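Local coordinates for phosphotriesterase family protein (Listeria monocytogenes serotype 4b str. H7858, PDB 3PNZ) that probably hydrolyses phosphorylated sugar lactones, using a pair of zinc ions held in an amidohydrolase-fold barrel, at residues H22-C27 / D65-D70; R74-A79 / T146-G151; N160-L165 / G191-E196; T169-A174 / I198-Q203; I267-D272 / K315-D320. All coordinates share one frame; numbering follows the deposited sequence.

Interaction 1: H22-C27 / D65-D70. With ZN (zinc ion), chain I.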
# COMPACT_ATOMS: atom_id res chain seq x y z
N HIS A 22 4.60 -0.12 0.06
CA HIS A 22 3.44 -1.01 0.08
C HIS A 22 3.82 -2.38 0.61
O HIS A 22 4.41 -3.19 -0.11
CB HIS A 22 2.82 -1.16 -1.33
CG HIS A 22 1.59 -2.01 -1.36
ND1 HIS A 22 0.35 -1.52 -1.71
CD2 HIS A 22 1.40 -3.32 -1.06
CE1 HIS A 22 -0.55 -2.48 -1.64
NE2 HIS A 22 0.06 -3.59 -1.25
N GLU A 23 3.52 -2.64 1.88
CA GLU A 23 3.85 -3.93 2.48
C GLU A 23 2.71 -4.47 3.34
O GLU A 23 1.72 -3.79 3.57
CB GLU A 23 5.11 -3.82 3.35
CG GLU A 23 6.36 -3.36 2.61
CD GLU A 23 6.84 -4.37 1.57
OE1 GLU A 23 6.47 -5.56 1.68
OE2 GLU A 23 7.61 -3.97 0.67
N HIS A 24 2.88 -5.70 3.80
CA HIS A 24 2.03 -6.28 4.85
C HIS A 24 2.94 -6.85 5.91
O HIS A 24 4.04 -7.29 5.60
CB HIS A 24 1.10 -7.34 4.27
CG HIS A 24 0.23 -6.81 3.18
ND1 HIS A 24 -0.96 -6.17 3.44
CD2 HIS A 24 0.41 -6.75 1.84
CE1 HIS A 24 -1.50 -5.76 2.30
NE2 HIS A 24 -0.68 -6.10 1.32
N ILE A 25 2.51 -6.82 7.17
CA ILE A 25 3.40 -7.16 8.27
C ILE A 25 2.82 -8.27 9.15
O ILE A 25 3.42 -9.33 9.31
CB ILE A 25 3.73 -5.92 9.12
CG1 ILE A 25 4.30 -4.82 8.24
CG2 ILE A 25 4.72 -6.29 10.22
CD1 ILE A 25 4.45 -3.47 8.95
N VAL A 26 1.65 -8.01 9.72
CA VAL A 26 0.91 -9.03 10.45
C VAL A 26 -0.54 -8.94 10.03
O VAL A 26 -1.19 -7.91 10.23
CB VAL A 26 1.00 -8.83 11.99
CG1 VAL A 26 0.31 -9.98 12.72
CG2 VAL A 26 2.45 -8.72 12.43
N CYS A 27 -1.06 -10.00 9.43
CA CYS A 27 -2.42 -9.97 8.94
C CYS A 27 -2.98 -11.37 8.75
O CYS A 27 -2.25 -12.30 8.40
CB CYS A 27 -2.52 -9.17 7.64
SG CYS A 27 -1.36 -9.69 6.35
N ASP A 65 2.19 0.16 5.59
CA ASP A 65 1.47 -1.09 5.75
C ASP A 65 0.11 -0.96 5.09
O ASP A 65 -0.76 -0.25 5.57
CB ASP A 65 1.30 -1.39 7.24
CG ASP A 65 0.58 -2.70 7.50
OD1 ASP A 65 -0.08 -3.23 6.58
OD2 ASP A 65 0.66 -3.19 8.64
N ALA A 66 -0.08 -1.67 3.97
CA ALA A 66 -1.26 -1.47 3.15
C ALA A 66 -2.44 -2.35 3.55
O ALA A 66 -3.44 -2.42 2.84
CB ALA A 66 -0.90 -1.69 1.67
N THR A 67 -2.34 -3.00 4.71
CA THR A 67 -3.39 -3.89 5.18
C THR A 67 -4.66 -3.11 5.50
O THR A 67 -4.67 -2.27 6.41
CB THR A 67 -2.94 -4.68 6.43
OG1 THR A 67 -1.67 -5.30 6.19
CG2 THR A 67 -3.97 -5.74 6.81
N ALA A 68 -5.73 -3.41 4.77
CA ALA A 68 -7.01 -2.71 4.91
C ALA A 68 -7.98 -3.54 5.74
O ALA A 68 -7.65 -4.64 6.17
CB ALA A 68 -7.60 -2.40 3.54
N VAL A 69 -9.20 -3.03 5.96
CA VAL A 69 -10.11 -3.65 6.92
C VAL A 69 -10.57 -5.05 6.51
O VAL A 69 -10.85 -5.90 7.36
CB VAL A 69 -11.35 -2.76 7.21
CG1 VAL A 69 -12.33 -2.80 6.04
CG2 VAL A 69 -12.03 -3.20 8.50
N ASP A 70 -10.61 -5.30 5.20
CA ASP A 70 -11.01 -6.60 4.66
C ASP A 70 -9.86 -7.62 4.62
O ASP A 70 -10.03 -8.75 4.18
CB ASP A 70 -11.64 -6.43 3.26
CG ASP A 70 -10.79 -5.57 2.32
OD1 ASP A 70 -9.77 -4.99 2.76
OD2 ASP A 70 -11.13 -5.48 1.12
ZN ZN I . -0.80 -5.45 -0.68
O HOH W 1 0.08 -5.83 8.40

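Interaction 2: R74-A79 / T146-G151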
# COMPACT_ATOMS: atom_id res chain seq x y z
N ARG A 74 -3.99 -6.89 12.20
CA ARG A 74 -3.56 -7.14 13.57
C ARG A 74 -2.81 -5.89 14.04
O ARG A 74 -1.59 -5.90 14.23
CB ARG A 74 -2.66 -8.38 13.63
CG ARG A 74 -3.39 -9.69 13.34
CD ARG A 74 -4.55 -9.85 14.30
NE ARG A 74 -5.21 -11.15 14.22
CZ ARG A 74 -6.27 -11.42 13.46
NH1 ARG A 74 -6.81 -10.49 12.67
NH2 ARG A 74 -6.80 -12.64 13.48
N VAL A 75 -3.56 -4.80 14.21
CA VAL A 75 -2.97 -3.48 14.46
C VAL A 75 -2.11 -3.44 15.72
O VAL A 75 -1.04 -2.83 15.72
CB VAL A 75 -4.06 -2.39 14.52
CG1 VAL A 75 -3.44 -1.03 14.81
CG2 VAL A 75 -4.83 -2.35 13.21
N LEU A 76 -2.57 -4.07 16.79
CA LEU A 76 -1.79 -4.05 18.03
C LEU A 76 -0.44 -4.74 17.87
O LEU A 76 0.56 -4.30 18.44
CB LEU A 76 -2.58 -4.65 19.20
CG LEU A 76 -3.85 -3.88 19.58
CD1 LEU A 76 -4.62 -4.61 20.67
CD2 LEU A 76 -3.51 -2.46 20.00
N ASP A 77 -0.40 -5.81 17.08
CA ASP A 77 0.86 -6.52 16.84
C ASP A 77 1.81 -5.66 16.02
O ASP A 77 3.01 -5.60 16.29
CB ASP A 77 0.61 -7.85 16.12
CG ASP A 77 -0.08 -8.89 17.00
OD1 ASP A 77 0.42 -9.14 18.12
OD2 ASP A 77 -1.09 -9.47 16.56
N VAL A 78 1.27 -5.00 15.00
CA VAL A 78 2.09 -4.12 14.17
C VAL A 78 2.62 -2.94 14.98
O VAL A 78 3.78 -2.55 14.85
CB VAL A 78 1.31 -3.65 12.92
CG1 VAL A 78 2.12 -2.63 12.13
CG2 VAL A 78 0.95 -4.85 12.04
N ALA A 79 1.77 -2.37 15.83
CA ALA A 79 2.20 -1.28 16.71
C ALA A 79 3.33 -1.74 17.63
O ALA A 79 4.30 -1.02 17.83
CB ALA A 79 1.02 -0.75 17.52
N THR A 146 -8.42 0.78 18.27
CA THR A 146 -7.13 1.09 18.87
C THR A 146 -6.85 2.58 18.72
O THR A 146 -7.54 3.27 17.97
CB THR A 146 -5.99 0.30 18.20
OG1 THR A 146 -5.65 0.93 16.95
CG2 THR A 146 -6.39 -1.16 17.96
N PRO A 147 -5.81 3.08 19.42
CA PRO A 147 -5.43 4.49 19.27
C PRO A 147 -4.48 4.74 18.11
O PRO A 147 -3.99 5.86 17.97
CB PRO A 147 -4.70 4.79 20.59
CG PRO A 147 -4.73 3.52 21.40
CD PRO A 147 -5.02 2.41 20.45
N TYR A 148 -4.20 3.73 17.30
CA TYR A 148 -3.24 3.89 16.22
C TYR A 148 -3.95 4.28 14.93
O TYR A 148 -4.70 3.49 14.36
CB TYR A 148 -2.42 2.61 16.05
CG TYR A 148 -1.79 2.19 17.36
CD1 TYR A 148 -0.72 2.89 17.89
CD2 TYR A 148 -2.30 1.11 18.09
CE1 TYR A 148 -0.15 2.53 19.12
CE2 TYR A 148 -1.74 0.74 19.30
CZ TYR A 148 -0.67 1.45 19.81
OH TYR A 148 -0.11 1.09 21.02
N LYS A 149 -3.73 5.52 14.50
CA LYS A 149 -4.46 6.08 13.36
C LYS A 149 -3.80 5.71 12.04
O LYS A 149 -2.59 5.58 11.95
CB LYS A 149 -4.53 7.60 13.47
CG LYS A 149 -5.02 8.11 14.82
CD LYS A 149 -4.89 9.62 14.89
CE LYS A 149 -4.98 10.12 16.32
NZ LYS A 149 -4.55 11.54 16.39
N ALA A 150 -4.62 5.59 11.00
CA ALA A 150 -4.12 5.37 9.65
C ALA A 150 -3.60 6.68 9.04
O ALA A 150 -4.07 7.77 9.38
CB ALA A 150 -5.22 4.81 8.78
N GLY A 151 -2.64 6.54 8.13
CA GLY A 151 -2.03 7.68 7.47
C GLY A 151 -2.30 7.72 5.97
O GLY A 151 -1.78 8.57 5.26

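Interaction 3: N160-L165 / G191-E196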
# COMPACT_ATOMS: atom_id res chain seq x y z
N ASN A 160 -9.87 -6.05 -14.69
CA ASN A 160 -10.55 -5.45 -15.83
C ASN A 160 -12.00 -5.08 -15.53
O ASN A 160 -12.85 -5.08 -16.43
CB ASN A 160 -10.45 -6.35 -17.08
CG ASN A 160 -9.24 -6.01 -17.93
OD1 ASN A 160 -8.57 -4.99 -17.72
ND2 ASN A 160 -8.97 -6.85 -18.92
N MET A 161 -12.28 -4.76 -14.27
CA MET A 161 -13.63 -4.46 -13.80
C MET A 161 -13.62 -3.37 -12.72
O MET A 161 -12.72 -3.34 -11.89
CB MET A 161 -14.28 -5.72 -13.20
CG MET A 161 -14.56 -6.87 -14.18
SD MET A 161 -15.16 -8.38 -13.36
CE MET A 161 -13.65 -9.03 -12.65
N ILE A 162 -14.61 -2.47 -12.75
CA ILE A 162 -14.94 -1.68 -11.56
C ILE A 162 -16.42 -1.95 -11.35
O ILE A 162 -17.26 -1.48 -12.12
CB ILE A 162 -14.67 -0.19 -11.73
CG1 ILE A 162 -13.18 0.06 -11.98
CG2 ILE A 162 -15.12 0.57 -10.46
CD1 ILE A 162 -12.80 1.54 -11.99
N THR A 163 -16.74 -2.76 -10.35
CA THR A 163 -18.13 -3.11 -10.08
C THR A 163 -18.84 -1.93 -9.41
O THR A 163 -18.19 -1.01 -8.90
CB THR A 163 -18.23 -4.32 -9.16
OG1 THR A 163 -17.72 -3.99 -7.86
CG2 THR A 163 -17.43 -5.50 -9.73
N PRO A 164 -20.18 -1.95 -9.42
CA PRO A 164 -20.93 -0.92 -8.69
C PRO A 164 -20.50 -0.77 -7.23
O PRO A 164 -20.34 0.36 -6.77
CB PRO A 164 -22.38 -1.40 -8.81
CG PRO A 164 -22.41 -2.09 -10.14
CD PRO A 164 -21.06 -2.79 -10.24
N LEU A 165 -20.30 -1.87 -6.51
CA LEU A 165 -19.93 -1.77 -5.10
C LEU A 165 -18.51 -1.23 -4.96
O LEU A 165 -18.22 -0.46 -4.05
CB LEU A 165 -20.05 -3.11 -4.38
CG LEU A 165 -21.45 -3.50 -3.90
CD1 LEU A 165 -21.40 -4.84 -3.17
CD2 LEU A 165 -22.04 -2.43 -3.00
N GLY A 191 -2.73 -4.73 -12.29
CA GLY A 191 -2.38 -3.46 -12.91
C GLY A 191 -3.41 -2.91 -13.87
O GLY A 191 -3.09 -2.04 -14.69
N THR A 192 -4.65 -3.39 -13.78
CA THR A 192 -5.71 -2.91 -14.65
C THR A 192 -6.59 -1.82 -14.01
O THR A 192 -6.66 -1.69 -12.79
CB THR A 192 -6.63 -4.06 -15.11
OG1 THR A 192 -7.36 -4.57 -13.98
CG2 THR A 192 -5.81 -5.19 -15.73
N MET A 193 -7.25 -1.05 -14.88
CA MET A 193 -8.31 -0.12 -14.52
C MET A 193 -7.83 1.20 -13.93
O MET A 193 -8.63 1.98 -13.42
CB MET A 193 -9.34 -0.77 -13.58
CG MET A 193 -9.95 -2.06 -14.15
SD MET A 193 -10.61 -1.88 -15.84
CE MET A 193 -12.10 -0.94 -15.53
N ALA A 194 -6.53 1.49 -14.03
CA ALA A 194 -6.04 2.75 -13.47
C ALA A 194 -6.74 3.97 -14.07
O ALA A 194 -7.11 4.90 -13.35
CB ALA A 194 -4.53 2.87 -13.63
N LEU A 195 -6.93 3.98 -15.39
CA LEU A 195 -7.53 5.14 -16.03
C LEU A 195 -8.99 5.31 -15.63
O LEU A 195 -9.48 6.44 -15.52
CB LEU A 195 -7.38 5.07 -17.54
CG LEU A 195 -5.93 5.04 -18.03
CD1 LEU A 195 -5.91 4.82 -19.55
CD2 LEU A 195 -5.20 6.32 -17.64
N GLU A 196 -9.69 4.19 -15.42
CA GLU A 196 -11.07 4.25 -14.97
C GLU A 196 -11.18 4.69 -13.50
O GLU A 196 -12.11 5.42 -13.14
CB GLU A 196 -11.79 2.93 -15.21
CG GLU A 196 -12.00 2.62 -16.70
CD GLU A 196 -10.74 2.11 -17.39
OE1 GLU A 196 -9.74 1.81 -16.71
OE2 GLU A 196 -10.76 1.99 -18.63

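Interaction 4: T169-A174 / I198-Q203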
# COMPACT_ATOMS: atom_id res chain seq x y z
N THR A 169 -17.20 2.26 -2.99
CA THR A 169 -16.07 2.43 -2.07
C THR A 169 -15.08 3.49 -2.56
O THR A 169 -14.48 4.20 -1.74
CB THR A 169 -15.34 1.12 -1.71
OG1 THR A 169 -14.70 0.58 -2.87
CG2 THR A 169 -16.31 0.09 -1.12
N ILE A 170 -14.89 3.60 -3.87
CA ILE A 170 -14.00 4.65 -4.37
C ILE A 170 -14.53 6.02 -3.97
O ILE A 170 -13.78 6.87 -3.50
CB ILE A 170 -13.84 4.62 -5.91
CG1 ILE A 170 -13.29 3.26 -6.37
CG2 ILE A 170 -12.92 5.76 -6.37
CD1 ILE A 170 -13.09 3.17 -7.89
N ARG A 171 -15.83 6.23 -4.17
CA ARG A 171 -16.43 7.51 -3.83
C ARG A 171 -16.38 7.76 -2.32
O ARG A 171 -16.12 8.88 -1.89
CB ARG A 171 -17.86 7.62 -4.39
CG ARG A 171 -17.91 7.50 -5.90
CD ARG A 171 -19.29 7.83 -6.48
NE ARG A 171 -19.38 7.43 -7.88
CZ ARG A 171 -18.95 8.17 -8.90
NH1 ARG A 171 -18.40 9.36 -8.68
NH2 ARG A 171 -19.07 7.72 -10.14
N ALA A 172 -16.60 6.72 -1.52
CA ALA A 172 -16.54 6.85 -0.06
C ALA A 172 -15.14 7.29 0.38
O ALA A 172 -14.98 8.15 1.24
CB ALA A 172 -16.92 5.54 0.61
N VAL A 173 -14.13 6.68 -0.24
CA VAL A 173 -12.74 7.00 0.09
C VAL A 173 -12.33 8.39 -0.40
O VAL A 173 -11.64 9.12 0.32
CB VAL A 173 -11.80 5.92 -0.47
CG1 VAL A 173 -10.35 6.37 -0.39
CG2 VAL A 173 -12.01 4.62 0.29
N ALA A 174 -12.78 8.76 -1.60
CA ALA A 174 -12.52 10.10 -2.11
C ALA A 174 -13.08 11.14 -1.13
O ALA A 174 -12.43 12.13 -0.80
CB ALA A 174 -13.14 10.28 -3.49
N ILE A 198 -9.11 6.70 -12.17
CA ILE A 198 -8.82 8.13 -12.28
C ILE A 198 -10.06 8.93 -12.70
O ILE A 198 -10.30 10.01 -12.18
CB ILE A 198 -7.62 8.38 -13.21
CG1 ILE A 198 -6.32 8.01 -12.48
CG2 ILE A 198 -7.60 9.81 -13.73
CD1 ILE A 198 -5.16 7.71 -13.40
N GLU A 199 -10.87 8.38 -13.61
CA GLU A 199 -12.07 9.10 -14.03
C GLU A 199 -13.04 9.28 -12.87
O GLU A 199 -13.66 10.34 -12.73
CB GLU A 199 -12.76 8.39 -15.19
CG GLU A 199 -12.09 8.65 -16.53
CD GLU A 199 -11.91 10.14 -16.81
OE1 GLU A 199 -12.88 10.91 -16.60
OE2 GLU A 199 -10.80 10.54 -17.22
N ILE A 200 -13.19 8.26 -12.04
CA ILE A 200 -14.09 8.36 -10.89
C ILE A 200 -13.56 9.40 -9.91
O ILE A 200 -14.32 10.21 -9.37
CB ILE A 200 -14.31 7.01 -10.21
CG1 ILE A 200 -15.09 6.09 -11.16
CG2 ILE A 200 -15.07 7.20 -8.89
CD1 ILE A 200 -15.15 4.65 -10.71
N LEU A 201 -12.25 9.38 -9.69
CA LEU A 201 -11.64 10.36 -8.78
C LEU A 201 -11.80 11.78 -9.32
O LEU A 201 -12.00 12.71 -8.55
CB LEU A 201 -10.17 10.03 -8.55
CG LEU A 201 -9.96 8.73 -7.78
CD1 LEU A 201 -8.48 8.38 -7.71
CD2 LEU A 201 -10.55 8.83 -6.38
N LYS A 202 -11.73 11.94 -10.64
CA LYS A 202 -11.93 13.26 -11.23
C LYS A 202 -13.36 13.75 -11.01
O LYS A 202 -13.58 14.93 -10.74
CB LYS A 202 -11.57 13.26 -12.71
CG LYS A 202 -10.08 13.28 -12.95
CD LYS A 202 -9.71 12.91 -14.37
CE LYS A 202 -10.36 13.81 -15.39
NZ LYS A 202 -10.05 13.31 -16.77
N GLN A 203 -14.33 12.84 -11.11
CA GLN A 203 -15.72 13.19 -10.80
C GLN A 203 -15.86 13.64 -9.36
O GLN A 203 -16.71 14.47 -9.03
CB GLN A 203 -16.65 12.01 -11.06
CG GLN A 203 -16.71 11.57 -12.51
CD GLN A 203 -17.43 10.24 -12.65
OE1 GLN A 203 -18.05 9.76 -11.70
NE2 GLN A 203 -17.34 9.64 -13.83

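Interaction 5: I267-D272 / K315-D320. With ZN (zinc ion), chain I.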
# COMPACT_ATOMS: atom_id res chain seq x y z
N ILE A 267 7.70 7.72 -9.05
CA ILE A 267 7.92 6.28 -8.86
C ILE A 267 8.10 5.88 -7.39
O ILE A 267 8.90 6.48 -6.65
CB ILE A 267 9.11 5.80 -9.71
CG1 ILE A 267 8.79 6.01 -11.19
CG2 ILE A 267 9.44 4.33 -9.40
CD1 ILE A 267 9.97 5.89 -12.10
N LEU A 268 7.34 4.88 -6.96
CA LEU A 268 7.49 4.30 -5.63
C LEU A 268 7.81 2.83 -5.79
O LEU A 268 7.46 2.23 -6.81
CB LEU A 268 6.19 4.43 -4.83
CG LEU A 268 5.65 5.84 -4.60
CD1 LEU A 268 4.27 5.76 -3.95
CD2 LEU A 268 6.63 6.64 -3.76
N VAL A 269 8.48 2.25 -4.80
CA VAL A 269 8.95 0.86 -4.88
C VAL A 269 8.70 0.10 -3.59
O VAL A 269 8.87 0.63 -2.49
CB VAL A 269 10.47 0.79 -5.22
CG1 VAL A 269 10.96 -0.66 -5.24
CG2 VAL A 269 10.75 1.48 -6.56
N SER A 270 8.26 -1.15 -3.71
CA SER A 270 8.08 -2.00 -2.55
C SER A 270 7.99 -3.46 -3.00
O SER A 270 8.15 -3.76 -4.18
CB SER A 270 6.82 -1.59 -1.77
OG SER A 270 7.07 -1.60 -0.37
N GLY A 271 7.72 -4.37 -2.06
CA GLY A 271 7.71 -5.79 -2.35
C GLY A 271 6.38 -6.47 -2.12
O GLY A 271 6.21 -7.65 -2.43
N ASP A 272 5.42 -5.72 -1.56
CA ASP A 272 4.10 -6.26 -1.29
C ASP A 272 4.22 -7.66 -0.70
O ASP A 272 3.68 -8.63 -1.23
CB ASP A 272 3.25 -6.28 -2.56
CG ASP A 272 1.81 -6.61 -2.28
OD1 ASP A 272 1.39 -6.51 -1.11
OD2 ASP A 272 1.08 -6.99 -3.23
N LYS A 315 17.49 7.38 -4.30
CA LYS A 315 17.11 8.36 -3.30
C LYS A 315 15.69 8.88 -3.54
O LYS A 315 14.92 9.06 -2.60
CB LYS A 315 18.10 9.52 -3.26
CG LYS A 315 17.87 10.49 -2.12
CD LYS A 315 18.64 11.78 -2.32
CE LYS A 315 18.06 12.89 -1.45
NZ LYS A 315 17.94 12.46 -0.03
N LYS A 316 15.33 9.10 -4.80
CA LYS A 316 13.97 9.51 -5.13
C LYS A 316 12.95 8.41 -4.82
O LYS A 316 11.96 8.68 -4.15
CB LYS A 316 13.86 9.98 -6.58
CG LYS A 316 14.65 11.25 -6.83
CD LYS A 316 14.34 11.89 -8.15
CE LYS A 316 14.79 13.35 -8.14
NZ LYS A 316 14.39 14.04 -9.38
N PHE A 317 13.20 7.19 -5.28
CA PHE A 317 12.19 6.14 -5.12
C PHE A 317 11.89 5.82 -3.66
O PHE A 317 10.74 5.53 -3.31
CB PHE A 317 12.59 4.83 -5.84
CG PHE A 317 12.87 5.00 -7.31
CD1 PHE A 317 12.45 6.13 -7.99
CD2 PHE A 317 13.55 4.02 -8.01
CE1 PHE A 317 12.72 6.28 -9.34
CE2 PHE A 317 13.82 4.16 -9.37
CZ PHE A 317 13.40 5.29 -10.03
N PHE A 318 12.91 5.85 -2.80
CA PHE A 318 12.74 5.40 -1.42
C PHE A 318 12.73 6.52 -0.39
O PHE A 318 12.39 6.28 0.77
CB PHE A 318 13.81 4.37 -1.04
CG PHE A 318 13.76 3.12 -1.87
CD1 PHE A 318 12.86 2.11 -1.56
CD2 PHE A 318 14.60 2.97 -2.96
CE1 PHE A 318 12.81 0.95 -2.32
CE2 PHE A 318 14.55 1.81 -3.72
CZ PHE A 318 13.65 0.81 -3.40
N VAL A 319 13.14 7.72 -0.79
CA VAL A 319 13.15 8.84 0.17
C VAL A 319 12.32 10.03 -0.30
O VAL A 319 11.30 10.34 0.30
CB VAL A 319 14.58 9.32 0.50
CG1 VAL A 319 14.52 10.46 1.52
CG2 VAL A 319 15.43 8.17 1.02
N ASP A 320 12.74 10.68 -1.38
CA ASP A 320 12.08 11.92 -1.81
C ASP A 320 10.62 11.70 -2.21
O ASP A 320 9.74 12.43 -1.79
CB ASP A 320 12.84 12.59 -2.95
CG ASP A 320 14.26 12.98 -2.57
OD1 ASP A 320 14.55 13.06 -1.36
OD2 ASP A 320 15.08 13.20 -3.48
ZN ZN I . -0.80 -5.45 -0.68
O HOH W 2 9.12 3.62 -2.24

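Interaction 1: H22-C27 / D65-D70
A66 CB sits over the centre of one face of the H22 imidazole, 3.5 Å from the ring centroid, a CH-pi contact. H22 turns its CG anti to the backbone N (chi1 -177°), which carries the ring across to A66 and leaves NE2 to bind zinc at 2.1 Å; its ND1 pairs with H185. H24 brings NE2 to the same zinc, also at 2.1 Å. Its other nitrogen is fixed by T67: ND1 donates to T67 OG1 at 3.0 Å, with the oxygen close to the ring plane, so ring rotation is held from both ends. T67 OG1 reaches the imidazole because it lies beside its own backbone N (chi1 -51°). That hydroxyl in turn donates to the syn lone pair of D65 OD1 at 2.6 Å, so T67 is the second-shell residue that positions H24, and D65 stands behind T67. D65 OD1 also accepts from T67 N, an Asx turn, and a water joins D65 OD2, T67 OG1 and I25 N. The backbones meet where A66 N donates to E23 O at 2.8 Å. D272 and the carboxylated K154 complete the protein ligation of this zinc. A His-X-His pair at the C-terminal end of the first barrel strand is the signature of the amidohydrolase metal site.

Interaction 2: R74-A79 / T146-G151
Y148 lays one face of its ring over the methyl of A79, whose CB is 3.6 Å from the ring centroid and only 12° off the ring normal. This is a CH-pi contact over the middle of the ring, with the methyl nearly equidistant from CZ and CE2. The ring takes this position because CG of Y148 stands beside its own backbone N, anti to the carbonyl carbon (chi1 -53°), and the ring plane then faces the helix. L76 comes from a different direction: its CD2 lies in the ring plane, at the edge, 3.7 Å from CE2 of Y148. The same methyl also packs on T146, at 3.8 Å from T146 CG2, so one branch of L76 fills the angle between the threonine and the tyrosine. V75 uses a single methyl too. Its CG1 is 3.6 Å from T146 OG1 and 4.0 Å from Y148 CB, closest to the root of the tyrosine and oblique to its ring.

V75, L76 and A79 follow i, i+1, i+4 spacing, the pattern of one helical face. On the other side, T146 OG1 accepts from Y148 N at 3.2 Å, an ST turn that sets the peptide carrying the tyrosine, while the hydroxyl also pairs with L143 O. Beyond the two segments, Y8 meets the Y148 ring edge-to-face. No hydrogen bond crosses the contact, so it is apolar packing, joining the first turns of helix 75-85 to the loop leading into strand 150-152 in the outer layer of a (beta/alpha)8 barrel.

Interaction 3: N160-L165 / G191-E196
The N160-M161 peptide plane has the M193 side chain over one face: SD stands almost directly above the carbonyl carbon, 3.5 Å from N160 C, and CG is on the same side, 3.6 Å from M161 N. The second flat group, the amide of N160, crosses T192 at about a right angle; OD1 is 3.4 Å from T192 CB, and both T192 CB and CG2 lie to one side of the amide plane. These residues belong to two neighbouring loops of the (beta/alpha)8 barrel, those that leave strands 150-152 and 184-186 and run into helices 164-180 and 194-203.

M193 can lie over the peptide because its chain is bent at both chi2 and chi3, -51° and -74°, which folds the thioether back across the segment 160-165 instead of letting it run straight out. Its terminal CE then reaches I162, 3.8 Å from CG1. I162 extends further along the same side, placing CD1 3.6 Å from E196 CB, in the first turn of helix 194-203. Thus a single isoleucine touches both the residue before that helix and one inside it. At the other helix start, T163 caps a backbone N with its side chain while E166 returns a bond to T163 N, consistent with a capping box.

One hydrogen bond crosses the contact. T192 OG1 donates to E189 O, a carbonyl that can only accept, which leaves a lone pair for segment 160-165: N160 N donates to T192 OG1 at 3.0 Å, and the N-H...O angle is 170°, nearly straight.

Interaction 4: T169-A174 / I198-Q203
R171 and Q203 make the polar part of this helix-helix contact. The end-on nitrogens of R171 both donate to one oxygen: NH2 is 2.8 Å from Q203 OE1, with an N-H...O angle of 155°, and NH1 is 3.1 Å from the same Q203 OE1 on a more bent path. OE1 lies practically in the guanidinium plane, and the two flat groups are only 14° apart, so a nearly coplanar pair results in which one amide oxygen is gripped twice. The guanidinium has further acceptors: E167 forms a salt bridge to NH2 and E204 to NH1. Each terminal nitrogen therefore has both a carboxylate and the Q203 oxygen, which would probably stabilise the positive charge. An extended chain from CG to NE carries the group out to these partners.

Beneath this polar cluster, I200 CG2 covers one face of the guanidinium, 4.0 Å from R171 NH1. The same methyl packs on I170, at 3.6 Å from I170 CG2. I170 CG2 has a second neighbour, L201 CD2, at 3.9 Å. A174 adds its methyl, with CB 4.1 Å from L201 CD2.

The two helical segments run in roughly the same direction, 47° apart, with their axes approaching to 9.8 Å. They belong to consecutive barrel helices, 164-180 and 194-203. On another side of the first, A172 packs against helix 128-140 and its O pairs with T132; inward, V173 meets V153, while L201 and I198 rest on strand 211-213.

Interaction 5: I267-D272 / K315-D320
The eighth strand of the (beta/alpha)8 barrel, 267-269, meets the C-terminal helix 310-325 through I267, V269, F317 and F318. Strand and helix segments cross at 75°, their axes approaching to 6.8 Å, so the two outward-pointing strand residues meet a pair of successive phenylalanines on the helix.

I267 and F317 lie side by side and point the same way. I267 CG2 is over one face of the F317 ring, displaced toward its rim, 3.9 Å from the centroid: a CH-pi contact. I267 CB adds a closer touch, 3.7 Å from F317 CE1. V269 divides its two methyls between the rings. CG2 is beside the backbone N and lies 3.9 Å from F317 CB; CG1, anti to that N (chi1 177°), goes to F318 and comes within 3.6 Å of F318 CZ. Both aromatic rings have other neighbours: F317 meets F299, and F318 stacks on F18.

No direct hydrogen bond joins the two segments. A water accepts from V269 N and lies 2.7 Å from F317 O, to which it probably donates, linking strand to helix. I267 O is satisfied by N321 ND2, one turn further along the helix. Within the helix, K315 O accepts from V319 N in the usual way and also from D320 N five residues on, the mark of a wider pi-type turn.

Beyond the packed strand the chain continues into the metal site, as expected of the aspartate after the eighth strand in amidohydrolases: D272 OD1 binds zinc at 2.5 Å.

From the N terminus, interaction 1 closes the span from the first barrel strand to the loop after the second, and interaction 2 then spans from helix 75-85 to the loop before strand 150-152; they touch where V26 packs on R74 and V78. Interactions 3 and 4 follow and cross, their segments alternating along helices 164-180 and 194-203, and I162 meets I170 and I200 where they join. Interaction 5 closes last, tying the eighth strand to the C-terminal helix. None nests within another. First and eighth strands meet where interactions 1 and 5 share a zinc, bound by H22, H24 and D272, and beside it E23 bonds S270 and G271.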